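Side-chain contacts in proto-oncogene tyrosine-protein kinase receptor Ret (Danio rerio, PDB 7AMK), which probably serves as the receptor tyrosine kinase that assembles with GDNF and GFR alpha 1, using its cadherin-like ectodomain in ligand recognition: residues A[265-270]-A[275-280]; A[194-199]-A[229-234]; A[315-320]-A[337-342]. The protein carries 4 engineered substitutions. All blocks are in the same frame, centred on the assembly; numbering follows the deposited sequence.

Along the chain contact 2 comes first, then contact 1, then contact 3, yet all three converge on one calcium ion, chain N. The centres of contacts 1 and 2 lie about 12 Å apart, those of contacts 1 and 3 about 13 Å, and those of contacts 2 and 3 about 21 Å. Contact 2 joins the cadherin domain to cadherin-like domain 3. Contacts 1 and 3 belong to the latter and each place one segment in the sheet where strands 279-283 and 331-341 are neighbours, while strand 312-321 of contact 3 lies in the facing sheet. Asp265 enters a second calcium site, chain M, together with Glu196 and Asp231. The metal-bound interdomain joint is thereby tied directly into domain 3.

Contact 1: A[265-270]-A[275-280]; sequences DTTPVY and VQNKLV. With CA (calcium ion), chain N; CA (calcium ion), chain M.
Asn277 reaches across to Asp265 and Thr267, and its side chain divides its work between a metal and a hydroxyl. Asn277 CB lies 3.8 Å from the backbone Thr266 O. Beyond it, Asn277 CG is 3.6 Å from Asp265 CB, and there the amide forks. Asn277 OD1 binds the calcium ion of chain N at 2.3 Å, beside Asp265 OD2, which holds the same ion at 2.4 Å. Asn277 ND2 turns to Thr267 OG1, 3.1 Å away. This bond is fairly straight, with an N-H...O angle of 157°, and OG1 lies only 14° out of the amide plane. Thr267 OG1 has its strongest polar partner outside the two segments, in Thr313. Because both ends of the amide are engaged, its flip state is well defined: oxygen to metal, nitrogen to hydroxyl. The Asp265 carboxylate is turned 73° from the amide plane and bridges two metals, its OD1 binding the calcium ion of chain M. Asn277 itself occupies a type II turn, closed by Lys278 N to Val275 O at 3.1 Å. Asp230, Asn232, Asp263 and Asp341 complete the shared site, as expected of a cadherin calcium cluster. The 265-270 loop follows strand 255-263, and the turn leads into strand 279-283, which pairs with strand 331-341 through Val280 and Asn340.

Contact 2: A[194-199]-A[229-234]; sequences DREEKE and EDDNSP. With CA (calcium ion), chain M; CA (calcium ion), chain L; CA (calcium ion), chain N.
Glu196 OE2 is gripped twice, by the calcium ion of chain M at 2.6 Å, which Asp231 OD1 and Glu229 O of the facing segment also hold, and by Arg195 NH2 at 2.7 Å in a salt bridge. The guanidinium approaches from the anti side, 34° out of the carboxylate plane. This is the calcium-bound linker between consecutive cadherin domains: Asp194, Arg195 and Glu196 spell the DRE motif of the family, while 229-234 belongs to the interdomain connection. Across the contact the two sides meet chiefly through shared metal ions. Glu196 OE1 binds the calcium ion of chain L at 2.3 Å, and Asp231 makes the matching bridge, with OD2 on that ion and OD1 on the calcium of chain M. The closeness of Glu196 OE1 to Asp231 OD1, 3.2 Å, would probably be costly for two carboxylates without the intervening cations. Glu196 is bent at its second torsion (chi2 77°), which turns the carboxylate to face both ions. Asn232 comes from the opposite direction, its ND2 3.3 Å from Glu196 CD and its amide plane steeply inclined to the carboxylate. Asp231 has a further polar partner in Asn143, and Glu142 contributes to both the chain L and chain M sites. Asp230 OD1 and the backbone Asn232 O of the same loop bind the third calcium, chain N. Two waters complete the chain L ion's environment, a sign that this end of the cluster is hydrated. Asp194 OD1, a ligand of that ion, also accepts Glu196 N at 3.0 Å in an Asx turn, the donor lying 64° out of the carboxylate plane.

Contact 3: A[315-320]-A[337-342]; sequences HEYKLK and YLVNDT. With CA (calcium ion), chain N; NAG (2-acetamido-2-deoxy-beta-D-glucopyranose), chain E.
Tyr317 and Val339 point at each other from facing sheets, and Tyr337 meets the same phenol ring from another direction. The setting is the interior of a cadherin-like beta sandwich: strand 312-321 lies in one sheet and strand 331-341 in the other. Val339 places CG2 over a face of the Tyr317 ring, 4.0 Å from the centroid and 29° off the normal, which qualifies as a CH-pi contact. Its other branch, CG1, lies anti to the backbone N (chi1 169°) and reaches the phenol oxygen, Tyr317 OH, at 3.4 Å. One valine therefore covers both the ring and its hydroxyl end. The two tyrosine side chains cross at about a right angle, while their ring planes are inclined at 54° with centroids 5.8 Å apart. That oblique pair touches through Tyr317 CE1 and Tyr337 CE2, 3.8 Å apart. Elsewhere Tyr317 stacks with His298 and packs on Leu353 of strand 350-359, so it spans the core between the sheets. With an alanine at Tyr317 the face under Val339 CG2 is removed, and the intersheet packing would probably be left with a gap beside Tyr337. Next to Val339, Asn340 points away from the contact and carries a glycan on ND2; one residue on, Asp341 OD2 binds the calcium ion of chain N at 2.5 Å.

Contact 1: A[265-270]-A[275-280]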
loop_
_atom_site.group_PDB
_atom_site.type_symbol
_atom_site.label_atom_id
_atom_site.label_comp_id
_atom_site.label_asym_id
_atom_site.label_seq_id
_atom_site.Cartn_x
_atom_site.Cartn_y
_atom_site.Cartn_z
ATOM N N ASP A 265 -6.502 -0.721 -28.276
ATOM C CA ASP A 265 -6.476 -2.131 -28.632
ATOM C C ASP A 265 -6.612 -3.017 -27.388
ATOM O O ASP A 265 -6.248 -2.635 -26.272
ATOM C CB ASP A 265 -5.180 -2.475 -29.364
ATOM C CG ASP A 265 -5.002 -1.675 -30.634
ATOM O OD1 ASP A 265 -5.998 -1.504 -31.368
ATOM O OD2 ASP A 265 -3.876 -1.193 -30.901
ATOM N N THR A 266 -7.143 -4.216 -27.597
ATOM C CA THR A 266 -7.275 -5.222 -26.551
ATOM C C THR A 266 -5.984 -6.011 -26.391
ATOM O O THR A 266 -5.124 -6.045 -27.275
ATOM C CB THR A 266 -8.416 -6.208 -26.868
ATOM O OG1 THR A 266 -8.008 -7.074 -27.930
ATOM C CG2 THR A 266 -9.667 -5.457 -27.291
ATOM N N THR A 267 -5.870 -6.662 -25.242
ATOM C CA THR A 267 -4.730 -7.444 -24.826
ATOM C C THR A 267 -5.272 -8.622 -24.034
ATOM O O THR A 267 -6.213 -8.450 -23.246
ATOM C CB THR A 267 -3.755 -6.662 -23.929
ATOM O OG1 THR A 267 -3.365 -5.441 -24.567
ATOM C CG2 THR A 267 -2.508 -7.515 -23.665
ATOM N N PRO A 268 -4.705 -9.814 -24.200
ATOM C CA PRO A 268 -5.125 -10.934 -23.353
ATOM C C PRO A 268 -4.827 -10.629 -21.888
ATOM O O PRO A 268 -3.940 -9.834 -21.555
ATOM C CB PRO A 268 -4.300 -12.117 -23.880
ATOM C CG PRO A 268 -3.862 -11.686 -25.272
ATOM C CD PRO A 268 -3.659 -10.204 -25.163
ATOM N N VAL A 269 -5.613 -11.262 -21.014
ATOM C CA VAL A 269 -5.555 -10.992 -19.584
ATOM C C VAL A 269 -4.118 -11.097 -19.074
ATOM O O VAL A 269 -3.349 -11.983 -19.467
ATOM C CB VAL A 269 -6.503 -11.957 -18.846
ATOM C CG1 VAL A 269 -6.331 -11.849 -17.343
ATOM C CG2 VAL A 269 -7.946 -11.689 -19.265
ATOM N N TYR A 270 -3.762 -10.183 -18.200
ATOM C CA TYR A 270 -2.434 -10.105 -17.616
ATOM C C TYR A 270 -2.254 -11.195 -16.558
ATOM O O TYR A 270 -3.181 -11.476 -15.785
ATOM C CB TYR A 270 -2.229 -8.726 -16.995
ATOM C CG TYR A 270 -1.052 -8.628 -16.038
ATOM C CD1 TYR A 270 -1.198 -8.950 -14.695
ATOM C CD2 TYR A 270 0.200 -8.204 -16.481
ATOM C CE1 TYR A 270 -0.128 -8.865 -13.815
ATOM C CE2 TYR A 270 1.291 -8.119 -15.596
ATOM C CZ TYR A 270 1.114 -8.449 -14.263
ATOM O OH TYR A 270 2.170 -8.368 -13.365
ATOM N N VAL A 275 2.324 -11.626 -27.983
ATOM C CA VAL A 275 3.155 -10.473 -28.305
ATOM C C VAL A 275 2.360 -9.355 -28.968
ATOM O O VAL A 275 2.821 -8.202 -28.967
ATOM C CB VAL A 275 4.344 -10.867 -29.201
ATOM C CG1 VAL A 275 5.268 -9.663 -29.381
ATOM C CG2 VAL A 275 5.108 -12.038 -28.596
ATOM N N GLN A 276 1.186 -9.660 -29.523
ATOM C CA GLN A 276 0.287 -8.642 -30.056
ATOM C C GLN A 276 -0.015 -7.579 -29.012
ATOM O O GLN A 276 -0.529 -7.874 -27.930
ATOM C CB GLN A 276 -1.023 -9.281 -30.526
ATOM C CG GLN A 276 -2.197 -8.290 -30.597
ATOM C CD GLN A 276 -3.405 -8.803 -31.384
ATOM O OE1 GLN A 276 -3.356 -9.856 -32.033
ATOM N NE2 GLN A 276 -4.491 -8.034 -31.350
ATOM N N ASN A 277 0.293 -6.332 -29.343
ATOM C CA ASN A 277 -0.079 -5.200 -28.506
ATOM C C ASN A 277 0.689 -5.164 -27.207
ATOM O O ASN A 277 0.315 -4.437 -26.295
ATOM C CB ASN A 277 -1.573 -5.176 -28.190
ATOM C CG ASN A 277 -2.078 -3.782 -28.029
ATOM O OD1 ASN A 277 -1.702 -2.908 -28.788
ATOM N ND2 ASN A 277 -2.905 -3.548 -27.022
ATOM N N LYS A 278 1.746 -5.948 -27.096
ATOM C CA LYS A 278 2.600 -5.888 -25.928
ATOM C C LYS A 278 3.378 -4.578 -25.933
ATOM O O LYS A 278 3.995 -4.212 -26.941
ATOM C CB LYS A 278 3.546 -7.085 -25.930
ATOM C CG LYS A 278 4.457 -7.183 -24.724
ATOM C CD LYS A 278 5.385 -8.387 -24.901
ATOM C CE LYS A 278 6.488 -8.424 -23.857
ATOM N NZ LYS A 278 7.454 -9.541 -24.130
ATOM N N LEU A 279 3.359 -3.873 -24.803
ATOM C CA LEU A 279 4.232 -2.720 -24.596
ATOM C C LEU A 279 5.454 -3.151 -23.785
ATOM O O LEU A 279 5.311 -3.676 -22.681
ATOM C CB LEU A 279 3.507 -1.583 -23.866
ATOM C CG LEU A 279 2.182 -1.070 -24.428
ATOM C CD1 LEU A 279 1.652 0.101 -23.563
ATOM C CD2 LEU A 279 2.402 -0.663 -25.859
ATOM N N VAL A 280 6.644 -2.900 -24.321
ATOM C CA VAL A 280 7.908 -3.149 -23.635
ATOM C C VAL A 280 8.519 -1.801 -23.273
ATOM O O VAL A 280 8.560 -0.892 -24.110
ATOM C CB VAL A 280 8.882 -3.969 -24.502
ATOM C CG1 VAL A 280 8.206 -5.210 -25.057
ATOM C CG2 VAL A 280 9.447 -3.112 -25.624
HETATM CA CA CA N . -1.919 -0.790 -29.582
HETATM CA CA CA M . -7.420 -2.622 -32.919
#

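Contact 2: A[194-199]-A[229-234]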
loop_
_atom_site.group_PDB
_atom_site.type_symbol
_atom_site.label_atom_id
_atom_site.label_comp_id
_atom_site.label_asym_id
_atom_site.label_seq_id
_atom_site.Cartn_x
_atom_site.Cartn_y
_atom_site.Cartn_z
ATOM N N ASP A 194 -13.801 -2.241 -38.464
ATOM C CA ASP A 194 -13.011 -1.611 -37.408
ATOM C C ASP A 194 -13.480 -2.188 -36.085
ATOM O O ASP A 194 -14.608 -1.920 -35.638
ATOM C CB ASP A 194 -13.144 -0.078 -37.463
ATOM C CG ASP A 194 -12.340 0.653 -36.354
ATOM O OD1 ASP A 194 -11.519 0.020 -35.655
ATOM O OD2 ASP A 194 -12.546 1.873 -36.171
ATOM N N ARG A 195 -12.638 -3.023 -35.473
ATOM C CA ARG A 195 -13.008 -3.630 -34.203
ATOM C C ARG A 195 -13.375 -2.546 -33.188
ATOM O O ARG A 195 -14.292 -2.724 -32.381
ATOM C CB ARG A 195 -11.864 -4.512 -33.695
ATOM C CG ARG A 195 -12.238 -5.482 -32.556
ATOM C CD ARG A 195 -12.507 -4.803 -31.210
ATOM N NE ARG A 195 -11.368 -4.027 -30.743
ATOM C CZ ARG A 195 -11.251 -3.454 -29.547
ATOM N NH1 ARG A 195 -12.183 -3.572 -28.615
ATOM N NH2 ARG A 195 -10.166 -2.736 -29.281
ATOM N N GLU A 196 -12.696 -1.397 -33.244
ATOM C CA GLU A 196 -12.956 -0.312 -32.303
ATOM C C GLU A 196 -14.303 0.361 -32.538
ATOM O O GLU A 196 -14.809 1.046 -31.648
ATOM C CB GLU A 196 -11.841 0.741 -32.364
ATOM C CG GLU A 196 -10.606 0.422 -31.497
ATOM C CD GLU A 196 -9.667 -0.640 -32.114
ATOM O OE1 GLU A 196 -9.518 -0.660 -33.359
ATOM O OE2 GLU A 196 -9.068 -1.437 -31.349
ATOM N N GLU A 197 -14.887 0.214 -33.711
ATOM C CA GLU A 197 -16.236 0.728 -33.888
ATOM C C GLU A 197 -17.265 -0.306 -33.475
ATOM O O GLU A 197 -18.242 0.039 -32.798
ATOM C CB GLU A 197 -16.475 1.149 -35.341
ATOM N N LYS A 198 -17.043 -1.572 -33.839
ATOM C CA LYS A 198 -18.009 -2.620 -33.555
ATOM C C LYS A 198 -17.293 -3.966 -33.504
ATOM O O LYS A 198 -16.543 -4.296 -34.426
ATOM C CB LYS A 198 -19.105 -2.616 -34.631
ATOM C CG LYS A 198 -20.504 -2.902 -34.070
ATOM C CD LYS A 198 -21.537 -3.035 -35.189
ATOM C CE LYS A 198 -22.935 -3.212 -34.612
ATOM N NZ LYS A 198 -23.948 -3.450 -35.673
ATOM N N GLU A 199 -17.517 -4.733 -32.428
ATOM C CA GLU A 199 -16.856 -6.017 -32.207
ATOM C C GLU A 199 -17.713 -7.213 -32.599
ATOM O O GLU A 199 -17.188 -8.327 -32.629
ATOM C CB GLU A 199 -16.452 -6.192 -30.723
ATOM C CG GLU A 199 -15.748 -4.970 -30.063
ATOM C CD GLU A 199 -15.175 -5.292 -28.686
ATOM O OE1 GLU A 199 -14.621 -6.407 -28.510
ATOM O OE2 GLU A 199 -15.284 -4.427 -27.776
ATOM N N GLU A 229 -6.729 -6.200 -34.057
ATOM C CA GLU A 229 -5.302 -6.156 -34.321
ATOM C C GLU A 229 -4.741 -4.897 -33.675
ATOM O O GLU A 229 -5.484 -4.017 -33.237
ATOM C CB GLU A 229 -5.003 -6.214 -35.820
ATOM C CG GLU A 229 -5.234 -4.948 -36.547
ATOM C CD GLU A 229 -4.767 -5.045 -37.999
ATOM O OE1 GLU A 229 -4.367 -6.156 -38.406
ATOM O OE2 GLU A 229 -4.795 -4.023 -38.731
ATOM N N ASP A 230 -3.416 -4.824 -33.596
ATOM C CA ASP A 230 -2.734 -3.729 -32.910
ATOM C C ASP A 230 -2.645 -2.578 -33.906
ATOM O O ASP A 230 -1.730 -2.499 -34.722
ATOM C CB ASP A 230 -1.366 -4.187 -32.397
ATOM C CG ASP A 230 -0.587 -3.083 -31.648
ATOM O OD1 ASP A 230 -1.102 -1.972 -31.414
ATOM O OD2 ASP A 230 0.576 -3.355 -31.300
ATOM N N ASP A 231 -3.635 -1.685 -33.860
ATOM C CA ASP A 231 -3.686 -0.579 -34.812
ATOM C C ASP A 231 -3.918 0.752 -34.104
ATOM O O ASP A 231 -4.384 1.710 -34.731
ATOM C CB ASP A 231 -4.753 -0.831 -35.900
ATOM C CG ASP A 231 -6.201 -0.844 -35.339
ATOM O OD1 ASP A 231 -6.403 -0.730 -34.113
ATOM O OD2 ASP A 231 -7.144 -0.954 -36.150
ATOM N N ASN A 232 -3.614 0.822 -32.811
ATOM C CA ASN A 232 -3.713 2.055 -32.047
ATOM C C ASN A 232 -2.463 2.208 -31.197
ATOM O O ASN A 232 -2.051 1.261 -30.525
ATOM C CB ASN A 232 -4.964 2.071 -31.166
ATOM C CG ASN A 232 -6.246 2.151 -31.980
ATOM O OD1 ASN A 232 -6.729 3.242 -32.288
ATOM N ND2 ASN A 232 -6.799 0.992 -32.336
ATOM N N SER A 233 -1.848 3.398 -31.253
ATOM C CA SER A 233 -0.666 3.602 -30.442
ATOM C C SER A 233 -1.040 4.009 -29.022
ATOM O O SER A 233 -2.097 4.600 -28.791
ATOM C CB SER A 233 0.223 4.674 -31.050
ATOM O OG SER A 233 -0.521 5.844 -31.295
ATOM N N PRO A 234 -0.180 3.678 -28.065
ATOM C CA PRO A 234 -0.412 4.096 -26.684
ATOM C C PRO A 234 -0.274 5.599 -26.531
ATOM O O PRO A 234 0.382 6.272 -27.321
ATOM C CB PRO A 234 0.673 3.354 -25.915
ATOM C CG PRO A 234 1.757 3.149 -26.925
ATOM C CD PRO A 234 1.042 2.873 -28.202
HETATM CA CA CA M . -7.420 -2.622 -32.919
HETATM CA CA CA L . -9.304 -0.520 -35.632
HETATM CA CA CA N . -1.919 -0.790 -29.582
HETATM O O HOH W 1 -8.790 1.735 -35.288
HETATM O O HOH W 2 -9.513 -0.383 -37.946
#

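Contact 3: A[315-320]-A[337-342]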
loop_
_atom_site.group_PDB
_atom_site.type_symbol
_atom_site.label_atom_id
_atom_site.label_comp_id
_atom_site.label_asym_id
_atom_site.label_seq_id
_atom_site.Cartn_x
_atom_site.Cartn_y
_atom_site.Cartn_z
ATOM N N HIS A 315 -2.664 0.759 -18.933
ATOM C CA HIS A 315 -1.365 0.393 -18.369
ATOM C C HIS A 315 -1.030 1.272 -17.162
ATOM O O HIS A 315 -1.321 2.469 -17.154
ATOM C CB HIS A 315 -0.238 0.506 -19.410
ATOM C CG HIS A 315 -0.406 -0.402 -20.584
ATOM N ND1 HIS A 315 0.234 -1.620 -20.682
ATOM C CD2 HIS A 315 -1.129 -0.262 -21.726
ATOM C CE1 HIS A 315 -0.085 -2.193 -21.831
ATOM N NE2 HIS A 315 -0.918 -1.393 -22.478
ATOM N N GLU A 316 -0.401 0.679 -16.147
ATOM C CA GLU A 316 0.081 1.409 -14.979
ATOM C C GLU A 316 1.582 1.215 -14.844
ATOM O O GLU A 316 2.065 0.077 -14.785
ATOM C CB GLU A 316 -0.586 0.939 -13.688
ATOM C CG GLU A 316 -2.090 1.059 -13.621
ATOM C CD GLU A 316 -2.615 0.697 -12.235
ATOM O OE1 GLU A 316 -1.810 0.721 -11.276
ATOM O OE2 GLU A 316 -3.818 0.389 -12.103
ATOM N N TYR A 317 2.306 2.324 -14.756
ATOM C CA TYR A 317 3.749 2.318 -14.561
ATOM C C TYR A 317 4.054 2.953 -13.209
ATOM O O TYR A 317 3.649 4.093 -12.949
ATOM C CB TYR A 317 4.447 3.074 -15.698
ATOM C CG TYR A 317 4.284 2.374 -17.024
ATOM C CD1 TYR A 317 5.183 1.391 -17.410
ATOM C CD2 TYR A 317 3.210 2.670 -17.871
ATOM C CE1 TYR A 317 5.053 0.741 -18.586
ATOM C CE2 TYR A 317 3.068 2.010 -19.075
ATOM C CZ TYR A 317 3.996 1.040 -19.424
ATOM O OH TYR A 317 3.894 0.339 -20.607
ATOM N N LYS A 318 4.757 2.222 -12.349
ATOM C CA LYS A 318 5.009 2.678 -10.987
ATOM C C LYS A 318 6.506 2.651 -10.704
ATOM O O LYS A 318 7.150 1.619 -10.879
ATOM C CB LYS A 318 4.248 1.806 -9.982
ATOM C CG LYS A 318 2.750 1.682 -10.285
ATOM C CD LYS A 318 2.051 0.741 -9.312
ATOM N N LEU A 319 7.062 3.776 -10.273
ATOM C CA LEU A 319 8.457 3.791 -9.868
ATOM C C LEU A 319 8.576 3.124 -8.504
ATOM O O LEU A 319 7.853 3.476 -7.571
ATOM C CB LEU A 319 8.995 5.220 -9.831
ATOM C CG LEU A 319 10.484 5.390 -9.483
ATOM C CD1 LEU A 319 11.361 4.566 -10.420
ATOM C CD2 LEU A 319 10.895 6.863 -9.513
ATOM N N LYS A 320 9.470 2.144 -8.394
ATOM C CA LYS A 320 9.600 1.347 -7.178
ATOM C C LYS A 320 11.033 1.415 -6.662
ATOM O O LYS A 320 11.976 1.569 -7.446
ATOM C CB LYS A 320 9.212 -0.119 -7.444
ATOM C CG LYS A 320 8.534 -0.815 -6.293
ATOM C CD LYS A 320 7.962 -2.146 -6.755
ATOM N N TYR A 337 11.609 6.943 -19.363
ATOM C CA TYR A 337 11.182 5.556 -19.547
ATOM C C TYR A 337 10.422 5.458 -20.867
ATOM O O TYR A 337 9.304 5.965 -20.979
ATOM C CB TYR A 337 10.327 5.077 -18.371
ATOM C CG TYR A 337 10.121 3.581 -18.356
ATOM C CD1 TYR A 337 11.120 2.735 -17.900
ATOM C CD2 TYR A 337 8.928 3.012 -18.802
ATOM C CE1 TYR A 337 10.945 1.371 -17.889
ATOM C CE2 TYR A 337 8.745 1.656 -18.795
ATOM C CZ TYR A 337 9.762 0.833 -18.338
ATOM O OH TYR A 337 9.605 -0.536 -18.307
ATOM N N LEU A 338 11.034 4.815 -21.863
ATOM C CA LEU A 338 10.444 4.672 -23.191
ATOM C C LEU A 338 9.512 3.468 -23.218
ATOM O O LEU A 338 9.949 2.333 -22.987
ATOM C CB LEU A 338 11.528 4.507 -24.251
ATOM C CG LEU A 338 10.965 4.345 -25.654
ATOM C CD1 LEU A 338 10.431 5.674 -26.150
ATOM C CD2 LEU A 338 12.034 3.822 -26.563
ATOM N N VAL A 339 8.235 3.721 -23.502
ATOM C CA VAL A 339 7.221 2.681 -23.636
ATOM C C VAL A 339 6.965 2.450 -25.122
ATOM O O VAL A 339 6.529 3.357 -25.839
ATOM C CB VAL A 339 5.922 3.063 -22.913
ATOM C CG1 VAL A 339 4.824 2.101 -23.308
ATOM C CG2 VAL A 339 6.114 3.050 -21.388
ATOM N N ASN A 340 7.209 1.234 -25.592
ATOM C CA ASN A 340 7.181 0.933 -27.022
ATOM C C ASN A 340 6.121 -0.134 -27.299
ATOM O O ASN A 340 6.228 -1.256 -26.799
ATOM C CB ASN A 340 8.572 0.482 -27.462
ATOM C CG ASN A 340 8.696 0.239 -28.947
ATOM O OD1 ASN A 340 7.714 0.127 -29.671
ATOM N ND2 ASN A 340 9.946 0.152 -29.406
ATOM N N ASP A 341 5.086 0.230 -28.063
ATOM C CA ASP A 341 4.113 -0.719 -28.607
ATOM C C ASP A 341 4.765 -1.448 -29.774
ATOM O O ASP A 341 4.800 -0.942 -30.897
ATOM C CB ASP A 341 2.849 0.006 -29.054
ATOM C CG ASP A 341 1.738 -0.958 -29.533
ATOM O OD1 ASP A 341 2.003 -2.171 -29.775
ATOM O OD2 ASP A 341 0.587 -0.467 -29.652
ATOM N N THR A 342 5.243 -2.667 -29.522
ATOM C CA THR A 342 6.185 -3.307 -30.440
ATOM C C THR A 342 5.549 -3.638 -31.785
ATOM O O THR A 342 6.176 -3.452 -32.831
ATOM C CB THR A 342 6.742 -4.573 -29.797
ATOM O OG1 THR A 342 5.640 -5.400 -29.382
ATOM C CG2 THR A 342 7.612 -4.206 -28.579
HETATM CA CA CA N . -1.919 -0.790 -29.582
HETATM C C1 NAG E . 10.283 -0.117 -30.770
HETATM C C2 NAG E . 11.664 0.412 -31.174
HETATM C C3 NAG E . 11.980 0.011 -32.616
HETATM C C4 NAG E . 11.762 -1.478 -32.857
HETATM C C5 NAG E . 10.396 -1.919 -32.335
HETATM C C6 NAG E . 10.165 -3.418 -32.389
HETATM C C7 NAG E . 12.520 2.515 -30.200
HETATM C C8 NAG E . 13.452 1.666 -29.382
HETATM N N2 NAG E . 11.706 1.860 -31.039
HETATM O O3 NAG E . 13.320 0.376 -32.935
HETATM O O4 NAG E . 11.744 -1.689 -34.263
HETATM O O5 NAG E . 10.235 -1.527 -30.967
HETATM O O6 NAG E . 11.363 -4.170 -32.533
HETATM O O7 NAG E . 12.506 3.739 -30.106
#